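Local coordinates for protein five-membered-cyclitol-phosphate synthase (Streptomyces citricolor, PDB 6K96) that binds nicotinamide-adenine-dinucleotide through a Rossmann-type parallel sheet and belongs to the myo-inositol-1-phosphate synthase family, at residues V68-F72 against K73-L77; S131-T134 against G135-W138; S186-G189 against T190-H194; G257-A260 against H261-D264; V299-D302 against L303-I306. All blocks are in the same frame, centred on the assembly; numbering follows the deposited sequence.

Contact 1: residues V68-F72 against K73-L77; sequences VGVPF and KDAVL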
# COMPACT_ATOMS: atom_id res chain seq x y z
N VAL B 68 4.29 -40.56 -9.65
CA VAL B 68 4.11 -41.77 -10.52
C VAL B 68 3.85 -43.01 -9.64
O VAL B 68 4.62 -43.28 -8.68
CB VAL B 68 5.31 -41.97 -11.47
CG1 VAL B 68 5.23 -43.30 -12.21
CG2 VAL B 68 5.44 -40.82 -12.48
N GLY B 69 2.78 -43.74 -9.96
CA GLY B 69 2.38 -44.98 -9.25
C GLY B 69 1.91 -44.73 -7.83
O GLY B 69 1.67 -45.72 -7.08
N VAL B 70 1.70 -43.46 -7.49
CA VAL B 70 0.97 -43.02 -6.28
C VAL B 70 -0.52 -42.90 -6.61
O VAL B 70 -0.93 -42.48 -7.70
CB VAL B 70 1.59 -41.71 -5.76
CG1 VAL B 70 0.87 -41.22 -4.51
CG2 VAL B 70 3.07 -41.87 -5.49
N PRO B 71 -1.41 -43.32 -5.69
CA PRO B 71 -2.84 -43.12 -5.88
C PRO B 71 -3.17 -41.61 -5.95
O PRO B 71 -2.62 -40.83 -5.18
CB PRO B 71 -3.52 -43.81 -4.68
CG PRO B 71 -2.42 -44.65 -4.04
CD PRO B 71 -1.09 -44.03 -4.44
N PHE B 72 -4.05 -41.26 -6.89
CA PHE B 72 -4.36 -39.88 -7.32
C PHE B 72 -4.52 -38.97 -6.11
O PHE B 72 -3.83 -37.96 -6.01
CB PHE B 72 -5.64 -39.89 -8.15
CG PHE B 72 -5.99 -38.56 -8.76
CD1 PHE B 72 -5.24 -38.03 -9.80
CD2 PHE B 72 -7.05 -37.82 -8.27
CE1 PHE B 72 -5.56 -36.80 -10.36
CE2 PHE B 72 -7.37 -36.59 -8.83
CZ PHE B 72 -6.63 -36.08 -9.87
N LYS B 73 -5.43 -39.37 -5.22
CA LYS B 73 -5.75 -38.71 -3.93
C LYS B 73 -4.47 -38.19 -3.27
O LYS B 73 -4.52 -37.08 -2.73
CB LYS B 73 -6.46 -39.70 -3.00
CG LYS B 73 -7.40 -39.03 -2.01
CD LYS B 73 -7.16 -39.39 -0.58
CE LYS B 73 -6.04 -38.61 0.09
NZ LYS B 73 -5.50 -39.38 1.24
N ASP B 74 -3.39 -38.97 -3.27
CA ASP B 74 -2.14 -38.67 -2.52
C ASP B 74 -1.19 -37.84 -3.39
O ASP B 74 -0.58 -36.88 -2.85
CB ASP B 74 -1.45 -39.96 -2.05
CG ASP B 74 -2.18 -40.70 -0.94
OD1 ASP B 74 -2.62 -40.04 0.06
OD2 ASP B 74 -2.28 -41.95 -1.05
N ALA B 75 -1.09 -38.21 -4.67
CA ALA B 75 -0.31 -37.55 -5.75
C ALA B 75 -0.61 -36.05 -5.85
O ALA B 75 0.37 -35.27 -6.06
CB ALA B 75 -0.57 -38.24 -7.08
N VAL B 76 -1.89 -35.65 -5.80
CA VAL B 76 -2.33 -34.23 -5.97
C VAL B 76 -1.74 -33.41 -4.82
O VAL B 76 -1.36 -32.26 -5.06
CB VAL B 76 -3.85 -34.03 -6.08
CG1 VAL B 76 -4.39 -34.33 -7.46
CG2 VAL B 76 -4.60 -34.82 -5.03
N LEU B 77 -1.63 -33.99 -3.62
CA LEU B 77 -1.14 -33.21 -2.46
C LEU B 77 0.37 -33.33 -2.37
O LEU B 77 0.97 -32.55 -1.63
CB LEU B 77 -1.82 -33.69 -1.17
CG LEU B 77 -3.31 -33.93 -1.32
CD1 LEU B 77 -3.91 -34.52 -0.06
CD2 LEU B 77 -4.02 -32.64 -1.71

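Contact 2: residues S131-T134 against G135-W138; sequences SLPT and GLQW. With NAD (nicotinamide-adenine-dinucleotide), chain G.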
# COMPACT_ATOMS: atom_id res chain seq x y z
N SER B 131 -1.99 -29.99 -18.53
CA SER B 131 -1.67 -29.02 -17.46
C SER B 131 -0.20 -29.14 -17.07
O SER B 131 0.12 -29.04 -15.87
CB SER B 131 -2.57 -29.20 -16.27
OG SER B 131 -2.75 -27.96 -15.56
N LEU B 132 0.66 -29.29 -18.07
CA LEU B 132 2.13 -29.41 -17.92
C LEU B 132 2.74 -28.02 -17.77
O LEU B 132 2.10 -27.01 -18.02
CB LEU B 132 2.71 -30.09 -19.17
CG LEU B 132 2.82 -31.62 -19.14
CD1 LEU B 132 1.43 -32.22 -19.16
CD2 LEU B 132 3.61 -32.13 -20.31
N PRO B 133 4.05 -27.98 -17.46
CA PRO B 133 4.76 -26.71 -17.47
C PRO B 133 4.64 -26.01 -18.84
O PRO B 133 4.41 -26.64 -19.88
CB PRO B 133 6.22 -27.14 -17.13
CG PRO B 133 6.11 -28.47 -16.43
CD PRO B 133 4.90 -29.13 -17.07
N THR B 134 4.79 -24.70 -18.83
CA THR B 134 4.89 -23.89 -20.06
C THR B 134 6.22 -24.24 -20.72
O THR B 134 7.16 -24.51 -19.96
CB THR B 134 4.74 -22.40 -19.72
OG1 THR B 134 3.35 -22.21 -19.47
CG2 THR B 134 5.22 -21.47 -20.81
N GLY B 135 6.24 -24.34 -22.06
CA GLY B 135 7.46 -24.38 -22.87
C GLY B 135 7.62 -25.71 -23.59
O GLY B 135 8.65 -25.86 -24.32
N LEU B 136 6.69 -26.66 -23.41
CA LEU B 136 6.92 -28.03 -23.94
C LEU B 136 6.03 -28.27 -25.15
O LEU B 136 5.12 -29.06 -25.03
CB LEU B 136 6.65 -29.05 -22.82
CG LEU B 136 7.32 -28.75 -21.48
CD1 LEU B 136 6.59 -29.46 -20.33
CD2 LEU B 136 8.81 -29.09 -21.49
N GLN B 137 6.35 -27.64 -26.29
CA GLN B 137 5.62 -27.74 -27.60
C GLN B 137 5.48 -29.20 -28.06
O GLN B 137 4.37 -29.58 -28.47
CB GLN B 137 6.27 -26.88 -28.67
CG GLN B 137 5.44 -26.74 -29.94
CD GLN B 137 4.03 -26.21 -29.80
OE1 GLN B 137 3.79 -25.01 -29.66
NE2 GLN B 137 3.05 -27.10 -29.86
N TRP B 138 6.51 -30.02 -27.94
CA TRP B 138 6.41 -31.47 -28.28
C TRP B 138 5.28 -32.16 -27.49
O TRP B 138 4.62 -33.05 -28.08
CB TRP B 138 7.78 -32.16 -28.11
CG TRP B 138 8.24 -32.23 -26.69
CD1 TRP B 138 9.08 -31.37 -26.04
CD2 TRP B 138 7.83 -33.21 -25.72
NE1 TRP B 138 9.24 -31.75 -24.73
CE2 TRP B 138 8.48 -32.88 -24.51
CE3 TRP B 138 6.97 -34.31 -25.74
CZ2 TRP B 138 8.28 -33.62 -23.34
CZ3 TRP B 138 6.78 -35.05 -24.59
CH2 TRP B 138 7.43 -34.70 -23.41
PA NAD G . 2.68 -27.33 -11.90
O1A NAD G . 4.13 -27.06 -12.08
O2A NAD G . 2.18 -27.27 -10.48
O5B NAD G . 2.16 -28.64 -12.60
C5B NAD G . 3.06 -29.20 -13.59
C4B NAD G . 2.99 -30.70 -13.53
O4B NAD G . 3.40 -31.34 -14.78
C3B NAD G . 3.90 -31.30 -12.45
O3B NAD G . 3.18 -32.32 -11.77
C2B NAD G . 5.02 -31.92 -13.29
O2B NAD G . 5.65 -32.82 -12.43
C1B NAD G . 4.17 -32.48 -14.43
N9A NAD G . 4.85 -32.94 -15.62
C8A NAD G . 6.04 -32.43 -16.08
N7A NAD G . 6.41 -32.93 -17.23
C5A NAD G . 5.39 -33.81 -17.58
C6A NAD G . 5.21 -34.63 -18.71
N6A NAD G . 6.08 -34.67 -19.72
N1A NAD G . 4.06 -35.36 -18.79
C2A NAD G . 3.21 -35.28 -17.76
N3A NAD G . 3.28 -34.56 -16.65
C4A NAD G . 4.41 -33.82 -16.61
O3 NAD G . 1.89 -26.25 -12.75
PN NAD G . 0.47 -25.57 -12.46
O1N NAD G . -0.52 -26.65 -12.26
O2N NAD G . 0.78 -24.51 -11.44
O5D NAD G . 0.19 -24.88 -13.90
C5D NAD G . 0.09 -25.78 -15.08
C4D NAD G . 0.19 -24.96 -16.33
O4D NAD G . -0.93 -24.05 -16.46
C3D NAD G . 1.46 -24.11 -16.40
O3D NAD G . 1.90 -24.11 -17.74
C2D NAD G . 0.94 -22.70 -16.12
O2D NAD G . 1.65 -21.63 -16.71
C1D NAD G . -0.42 -22.75 -16.81
N1N NAD G . -1.27 -21.62 -16.33
C2N NAD G . -1.42 -21.40 -14.92
C3N NAD G . -2.03 -20.26 -14.42
C7N NAD G . -2.18 -20.13 -12.91
O7N NAD G . -1.87 -21.06 -12.19
N7N NAD G . -2.63 -18.97 -12.43
C4N NAD G . -2.47 -19.32 -15.34
C5N NAD G . -2.49 -19.62 -16.70
C6N NAD G . -1.81 -20.73 -17.18
O HOH W 1 3.86 -27.22 -22.56

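Contact 3: residues S186-G189 against T190-H194; sequences SHLG and TSVVH. With NAD (nicotinamide-adenine-dinucleotide), chain G.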
# COMPACT_ATOMS: atom_id res chain seq x y z
N SER B 186 -6.10 -15.98 -16.47
CA SER B 186 -6.32 -16.29 -15.04
C SER B 186 -7.64 -15.67 -14.59
O SER B 186 -8.01 -14.63 -15.15
CB SER B 186 -5.14 -15.87 -14.19
OG SER B 186 -4.22 -16.98 -13.95
N HIS B 187 -8.36 -16.32 -13.66
CA HIS B 187 -9.71 -15.88 -13.20
C HIS B 187 -9.68 -14.36 -13.00
O HIS B 187 -10.51 -13.63 -13.62
CB HIS B 187 -10.14 -16.58 -11.89
CG HIS B 187 -11.64 -16.61 -11.74
ND1 HIS B 187 -12.28 -17.37 -10.76
CD2 HIS B 187 -12.63 -16.04 -12.49
CE1 HIS B 187 -13.58 -17.25 -10.91
NE2 HIS B 187 -13.82 -16.46 -11.97
N LEU B 188 -8.74 -13.90 -12.17
CA LEU B 188 -8.47 -12.45 -12.01
C LEU B 188 -6.97 -12.21 -12.05
O LEU B 188 -6.27 -12.43 -11.07
CB LEU B 188 -9.05 -11.87 -10.71
CG LEU B 188 -8.80 -10.37 -10.61
CD1 LEU B 188 -9.55 -9.61 -11.70
CD2 LEU B 188 -9.16 -9.83 -9.24
N GLY B 189 -6.51 -11.69 -13.16
CA GLY B 189 -5.07 -11.63 -13.39
C GLY B 189 -4.54 -10.26 -13.19
O GLY B 189 -5.29 -9.31 -13.41
N THR B 190 -3.26 -10.19 -12.85
CA THR B 190 -2.50 -8.95 -12.66
C THR B 190 -2.84 -7.99 -13.79
O THR B 190 -3.04 -6.76 -13.51
CB THR B 190 -1.02 -9.33 -12.62
OG1 THR B 190 -0.88 -10.47 -11.77
CG2 THR B 190 -0.19 -8.17 -12.15
N SER B 191 -2.81 -8.52 -15.03
CA SER B 191 -2.73 -7.70 -16.26
C SER B 191 -4.11 -7.08 -16.55
O SER B 191 -4.16 -5.91 -17.03
CB SER B 191 -2.12 -8.50 -17.42
OG SER B 191 -0.68 -8.29 -17.53
N VAL B 192 -5.20 -7.79 -16.28
CA VAL B 192 -6.54 -7.18 -16.45
C VAL B 192 -6.70 -6.06 -15.42
O VAL B 192 -7.24 -5.03 -15.81
CB VAL B 192 -7.67 -8.23 -16.38
CG1 VAL B 192 -7.86 -8.81 -14.97
CG2 VAL B 192 -8.97 -7.61 -16.87
N VAL B 193 -6.20 -6.19 -14.20
CA VAL B 193 -6.25 -5.06 -13.23
C VAL B 193 -5.40 -3.91 -13.75
O VAL B 193 -5.87 -2.81 -13.76
CB VAL B 193 -5.80 -5.38 -11.80
CG1 VAL B 193 -5.90 -4.14 -10.93
CG2 VAL B 193 -6.58 -6.52 -11.20
N HIS B 194 -4.15 -4.15 -14.12
CA HIS B 194 -3.26 -3.04 -14.56
C HIS B 194 -3.92 -2.32 -15.74
O HIS B 194 -3.98 -1.07 -15.76
CB HIS B 194 -1.88 -3.59 -14.92
CG HIS B 194 -0.85 -2.54 -15.07
ND1 HIS B 194 0.47 -2.86 -15.10
CD2 HIS B 194 -0.92 -1.20 -15.12
CE1 HIS B 194 1.18 -1.75 -15.18
NE2 HIS B 194 0.35 -0.72 -15.19
PA NAD G . 2.68 -27.33 -11.90
O1A NAD G . 4.13 -27.06 -12.08
O2A NAD G . 2.18 -27.27 -10.48
O5B NAD G . 2.16 -28.64 -12.60
C5B NAD G . 3.06 -29.20 -13.59
C4B NAD G . 2.99 -30.70 -13.53
O4B NAD G . 3.40 -31.34 -14.78
C3B NAD G . 3.90 -31.30 -12.45
O3B NAD G . 3.18 -32.32 -11.77
C2B NAD G . 5.02 -31.92 -13.29
O2B NAD G . 5.65 -32.82 -12.43
C1B NAD G . 4.17 -32.48 -14.43
N9A NAD G . 4.85 -32.94 -15.62
C8A NAD G . 6.04 -32.43 -16.08
N7A NAD G . 6.41 -32.93 -17.23
C5A NAD G . 5.39 -33.81 -17.58
C6A NAD G . 5.21 -34.63 -18.71
N6A NAD G . 6.08 -34.67 -19.72
N1A NAD G . 4.06 -35.36 -18.79
C2A NAD G . 3.21 -35.28 -17.76
N3A NAD G . 3.28 -34.56 -16.65
C4A NAD G . 4.41 -33.82 -16.61
O3 NAD G . 1.89 -26.25 -12.75
PN NAD G . 0.47 -25.57 -12.46
O1N NAD G . -0.52 -26.65 -12.26
O2N NAD G . 0.78 -24.51 -11.44
O5D NAD G . 0.19 -24.88 -13.90
C5D NAD G . 0.09 -25.78 -15.08
C4D NAD G . 0.19 -24.96 -16.33
O4D NAD G . -0.93 -24.05 -16.46
C3D NAD G . 1.46 -24.11 -16.40
O3D NAD G . 1.90 -24.11 -17.74
C2D NAD G . 0.94 -22.70 -16.12
O2D NAD G . 1.65 -21.63 -16.71
C1D NAD G . -0.42 -22.75 -16.81
N1N NAD G . -1.27 -21.62 -16.33
C2N NAD G . -1.42 -21.40 -14.92
C3N NAD G . -2.03 -20.26 -14.42
C7N NAD G . -2.18 -20.13 -12.91
O7N NAD G . -1.87 -21.06 -12.19
N7N NAD G . -2.63 -18.97 -12.43
C4N NAD G . -2.47 -19.32 -15.34
C5N NAD G . -2.49 -19.62 -16.70
C6N NAD G . -1.81 -20.73 -17.18

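Contact 4: residues G257-A260 against H261-D264; sequences GYVA and HLKD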
# COMPACT_ATOMS: atom_id res chain seq x y z
N GLY B 257 10.84 -11.93 -8.63
CA GLY B 257 11.50 -12.72 -7.58
C GLY B 257 10.63 -13.81 -7.03
O GLY B 257 9.37 -13.69 -7.02
N TYR B 258 11.30 -14.86 -6.61
CA TYR B 258 10.71 -16.13 -6.18
C TYR B 258 10.81 -16.15 -4.65
O TYR B 258 11.94 -16.12 -4.11
CB TYR B 258 11.41 -17.31 -6.83
CG TYR B 258 10.98 -18.63 -6.26
CD1 TYR B 258 9.86 -19.27 -6.74
CD2 TYR B 258 11.69 -19.23 -5.24
CE1 TYR B 258 9.49 -20.52 -6.27
CE2 TYR B 258 11.30 -20.45 -4.71
CZ TYR B 258 10.19 -21.09 -5.21
OH TYR B 258 9.81 -22.29 -4.68
N VAL B 259 9.65 -16.16 -3.97
CA VAL B 259 9.61 -16.11 -2.48
C VAL B 259 8.98 -17.39 -2.00
O VAL B 259 7.80 -17.63 -2.25
CB VAL B 259 8.91 -14.84 -2.00
CG1 VAL B 259 8.70 -14.79 -0.48
CG2 VAL B 259 9.72 -13.65 -2.51
N ALA B 260 9.80 -18.20 -1.35
CA ALA B 260 9.53 -19.63 -1.12
C ALA B 260 8.27 -19.73 -0.27
O ALA B 260 7.41 -20.55 -0.66
CB ALA B 260 10.75 -20.28 -0.50
N HIS B 261 8.15 -18.90 0.78
CA HIS B 261 7.03 -18.92 1.77
C HIS B 261 5.72 -18.39 1.17
O HIS B 261 4.75 -18.46 1.87
CB HIS B 261 7.41 -18.16 3.06
CG HIS B 261 7.41 -16.67 2.92
ND1 HIS B 261 8.57 -15.93 2.91
CD2 HIS B 261 6.40 -15.78 2.79
CE1 HIS B 261 8.27 -14.66 2.74
NE2 HIS B 261 6.95 -14.54 2.63
N LEU B 262 5.69 -17.81 -0.03
CA LEU B 262 4.43 -17.56 -0.77
C LEU B 262 3.80 -18.85 -1.30
O LEU B 262 2.59 -18.81 -1.56
CB LEU B 262 4.61 -16.59 -1.93
CG LEU B 262 4.87 -15.13 -1.53
CD1 LEU B 262 4.93 -14.20 -2.75
CD2 LEU B 262 3.82 -14.64 -0.60
N LYS B 263 4.57 -19.92 -1.56
CA LYS B 263 4.03 -21.18 -2.15
C LYS B 263 3.19 -20.86 -3.39
O LYS B 263 3.66 -20.12 -4.27
CB LYS B 263 3.24 -21.92 -1.06
CG LYS B 263 4.14 -22.59 -0.02
CD LYS B 263 3.64 -22.58 1.42
CE LYS B 263 4.33 -23.59 2.33
NZ LYS B 263 3.93 -24.99 2.03
N ASP B 264 1.96 -21.36 -3.47
CA ASP B 264 1.03 -21.14 -4.62
C ASP B 264 0.37 -19.76 -4.57
O ASP B 264 -0.36 -19.50 -5.51
CB ASP B 264 -0.04 -22.21 -4.74
CG ASP B 264 -0.93 -22.07 -5.96
OD1 ASP B 264 -0.47 -22.26 -7.14
OD2 ASP B 264 -2.11 -21.75 -5.74

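Contact 5: residues V299-D302 against L303-I306; sequences VIID and LIRI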
# COMPACT_ATOMS: atom_id res chain seq x y z
N VAL B 299 -11.09 -21.05 -13.95
CA VAL B 299 -11.31 -20.94 -15.43
C VAL B 299 -11.33 -22.35 -16.04
O VAL B 299 -12.13 -22.61 -16.93
CB VAL B 299 -10.28 -19.97 -16.01
CG1 VAL B 299 -9.85 -20.34 -17.41
CG2 VAL B 299 -10.76 -18.53 -15.92
N ILE B 300 -10.54 -23.26 -15.50
CA ILE B 300 -10.52 -24.66 -15.97
C ILE B 300 -11.96 -25.17 -15.83
O ILE B 300 -12.54 -25.62 -16.82
CB ILE B 300 -9.45 -25.49 -15.25
CG1 ILE B 300 -8.07 -24.94 -15.56
CG2 ILE B 300 -9.53 -26.94 -15.66
CD1 ILE B 300 -6.94 -25.56 -14.74
N ILE B 301 -12.58 -25.01 -14.67
CA ILE B 301 -13.96 -25.57 -14.47
C ILE B 301 -14.92 -25.12 -15.58
O ILE B 301 -15.80 -25.86 -15.88
CB ILE B 301 -14.52 -25.21 -13.10
CG1 ILE B 301 -15.67 -26.14 -12.74
CG2 ILE B 301 -14.91 -23.72 -13.07
CD1 ILE B 301 -15.30 -27.58 -12.79
N ASP B 302 -14.78 -23.91 -16.11
CA ASP B 302 -15.50 -23.39 -17.30
C ASP B 302 -15.09 -24.26 -18.52
O ASP B 302 -15.94 -24.99 -19.02
CB ASP B 302 -15.14 -21.90 -17.48
CG ASP B 302 -16.20 -20.94 -16.97
OD1 ASP B 302 -17.12 -20.68 -17.73
OD2 ASP B 302 -16.08 -20.41 -15.82
N LEU B 303 -13.81 -24.25 -18.92
CA LEU B 303 -13.32 -24.91 -20.16
C LEU B 303 -13.63 -26.42 -20.15
O LEU B 303 -14.04 -26.92 -21.19
CB LEU B 303 -11.80 -24.67 -20.31
CG LEU B 303 -11.38 -23.22 -20.51
CD1 LEU B 303 -9.89 -23.16 -20.74
CD2 LEU B 303 -12.10 -22.56 -21.67
N ILE B 304 -13.40 -27.14 -19.05
CA ILE B 304 -13.59 -28.61 -19.08
C ILE B 304 -15.07 -28.92 -19.28
O ILE B 304 -15.38 -29.96 -19.87
CB ILE B 304 -13.06 -29.37 -17.86
CG1 ILE B 304 -13.66 -28.84 -16.56
CG2 ILE B 304 -11.54 -29.37 -17.86
CD1 ILE B 304 -13.07 -29.48 -15.34
N ARG B 305 -15.96 -28.07 -18.78
CA ARG B 305 -17.41 -28.32 -18.95
C ARG B 305 -17.78 -27.89 -20.37
O ARG B 305 -18.69 -28.54 -20.96
CB ARG B 305 -18.28 -27.58 -17.93
CG ARG B 305 -18.29 -28.16 -16.52
CD ARG B 305 -18.17 -27.07 -15.46
NE ARG B 305 -19.35 -26.32 -15.07
CZ ARG B 305 -19.37 -25.06 -14.62
NH1 ARG B 305 -18.28 -24.33 -14.49
NH2 ARG B 305 -20.50 -24.51 -14.27
N ILE B 306 -17.13 -26.85 -20.91
CA ILE B 306 -17.43 -26.42 -22.30
C ILE B 306 -17.08 -27.60 -23.19
O ILE B 306 -17.91 -27.96 -24.04
CB ILE B 306 -16.72 -25.13 -22.71
CG1 ILE B 306 -17.07 -23.94 -21.84
CG2 ILE B 306 -17.07 -24.82 -24.16
CD1 ILE B 306 -16.10 -22.78 -22.00

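Contact 1: residues V68-F72 against K73-L77
Pro71 O is held by two backbone amides, Asp74 N at 2.8 Å and Ala75 N at 3.1 Å from it, and they reach it from opposite faces of its carbonyl plane. Proline suits this place because its ring fixes phi near the value found there. One residue on, Val76 N closes the next turn onto Phe72 O at 3.0 Å. The side chains follow the same spacing. With CG anti to the backbone N (chi1 -175°), the Phe72 ring takes Val76 CG1 over one face, a CH-pi contact 4.0 Å from the ring centroid. The ring is buried among Phe57, Phe95 and Phe20, where a large flat apolar group fits. Val70 lays CG1 crosswise against Asp74 CB, 3.6 Å away, and that methyl also reaches the small Ala75 CB. On the more polar side, Lys73 bends at chi2 and chi3 until NZ meets Asp74 OD1 at 3.2 Å, a salt bridge made from above the carboxylate plane. Val70 is also bonded through its backbone to Val97. This is the first turn of a short helix, with Pro71 at the N-cap position, following strand 55-62 of the parallel Rossmann-type sheet.

Contact 2: residues S131-T134 against G135-W138
Leu136 CD1 rests on the Pro133 ring, 3.7 Å from Pro133 CD, and on Leu132 CD2 at 4.0 Å. Leu136 reaches them because its CG lies beside its own backbone N (chi1 -48°) and its chain leans back over the preceding turn. Leu132 also covers the cofactor: turned at chi2 to 69°, its fork sets CD1 by C2A of the nicotinamide-adenine-dinucleotide adenine and CD2 3.4 Å from C6A. A branched apolar side chain suits a flat base, spreading CG and two methyls over its face. Trp138 comes near the same base, its CH2 3.9 Å from N6A. Thr134 OG1 sits beside its own backbone N (chi1 -75°), within 3.0 Å of the ribose hydroxyl O3D. O3D donates to Leu132 O at 2.9 Å and may accept from Thr134 OG1, whose one proton has O2D as another possible acceptor. Gly135 lies two residues before the helix begins; at its large positive phi a CB would be jammed against Thr134 O, which calls for glycine. A water donates to Pro133 O and accepts from Leu136 N, 3.0 Å from that amide nitrogen. The turn joins strand 127-130 to helix 137-149, with Leu132 also packed on Ala139 and Tyr143 of that helix, and with helix 220-225 alongside Pro133 and Thr134.

Contact 3: residues S186-G189 against T190-H194
Leu188 CD1 meets Val192 CG1 at 3.8 Å, the two side chains crossing at about a right angle, and lies near Val193 CG2 as well. This is the close-packed part. Val192 CG1 stands between its own backbone N and carbonyl carbon (chi1 69°), which turns the methyl back toward the N-cap, and it comes within 3.0 Å of Gly189 O. Branched aliphatic residues suit this side because the second subunit closes over it: its Val282 lies on Leu188, its Leu200 on Val192 and its Leu197 on Val193. Gly189 is the N-cap of helix 190-203, which follows the last strand of the parallel sheet, and its carbonyl takes two bonds, both weak, from Val192 N and from Val193 N at 3.3 Å. The first firm helical bond comes a residue later, His194 N to Thr190 O at 2.9 Å. The looser side belongs to Ser191, partly exposed, whose side chain makes no close contact with 186-189; Thr190 is buried, with OG1 bonded to Asn215 OD1. Away from the helix, Ser186 OG accepts a hydrogen bond from the carboxamide N7N of nicotinamide-adenine-dinucleotide at 3.0 Å with an N-H...O angle of 151°; a small hydroxyl with an acceptor oxygen suits an amide N-H.

Contact 4: residues G257-A260 against H261-D264
Val259 and His261 run side by side, pointing the same way, with one methyl of the valine, CG1, over a face of the imidazole. Following His261 outward shows how this comes about. Its CB stays close to the peptide behind it, 3.8 Å from Ala260 C. CG lies between the backbone N and the carbonyl carbon (chi1 74°), which swings the ring back over Val259, two residues earlier, and CG itself is still 4.1 Å from Val259 CG1. ND1 and NE2 are both 3.6 Å from Val259 CG1, CE1 between them is 3.3 Å from it, and CD2, like CG, is farther. The methyl therefore sits off-centre toward the rim, a CH-pi contact whose line to the centroid is 25° from the ring normal. A flat ring and a branched aliphatic suit this pairing, since one offers a face and the other a methyl to press on it. Leu262 CG touches Val259 CG1 too, at 4.0 Å, so the methyl meets both. The backbone makes two successive bonds, each spanning three residues, Leu262 N to Val259 O at 3.1 Å and Lys263 N to Ala260 O at 3.0 Å, each donor standing above the carbonyl plane. The third subunit packs its Glu251 on Val259 and its Ser210 on His261. This is a short 3-10 turn, with its characteristic i-to-i+3 bonds, leading from strand 255-258 into strand 265-275 of the mixed sheet.

Contact 5: residues V299-D302 against L303-I306
Bonds of the i-to-i+4 kind run from Leu303 N to Val299 O (3.1 Å), from Ile304 N to Ile300 O (2.8 Å) and from Ile306 N to Asp302 O (2.9 Å), but Arg305 N makes a weak i+3 bond to Asp302 O, and the helix is kinked at Val299 and Asp302, whose amides lack a partner in the turn before. The aliphatic side chains pair along one flank. Ile300 CG2 meets Ile304 CG2 at 3.8 Å, and Ile301 CD1 meets Ile304 CD1 at 3.9 Å. Ile304 can serve both because its CG1 stands between backbone N and carbonyl carbon (chi1 56°), pointing its long branch at Ile301 while CG2 faces Ile300. Large aliphatic side chains suit a wholly buried flank. Arg305 bends at chi2 and chi3 and crosses Ile301, its NH1 3.6 Å from Ile301 CG1. NE and NH2 are bonded to Ile50 O and Arg44 O. Asp302 OD1 makes a salt bridge with Arg44 NH1, which probably eases burial of the carboxylate. Helix 292-313 thus lies against strand 5-10, where Ile304 rests on Leu7, against helix 14-31 through Ile300 and Ile304, and beside strand 46-47 through Asp302 and Arg305.

In the fold
Contact 5 is the buried one, a stretch inside a long helix where aliphatic packing adjoins buried charged side chains. Contact 2 is at the surface; contacts 1, 3 and 4 are partly buried. Contacts 1, 2 and 3 all sit where a loop after a strand of the parallel sheet starts a helix. Contacts 2 and 3 touch the same nicotinamide-adenine-dinucleotide at different parts: the first at the adenine and a ribose, the second at the carboxamide. Contact 4 belongs to the mixed sheet instead. Contacts 3 and 4 lie against other subunits over several residues, contact 5 through Ile301 alone. Contacts 3 and 5 meet where His187 CA packs on Val299 CG2, 3.9 Å apart.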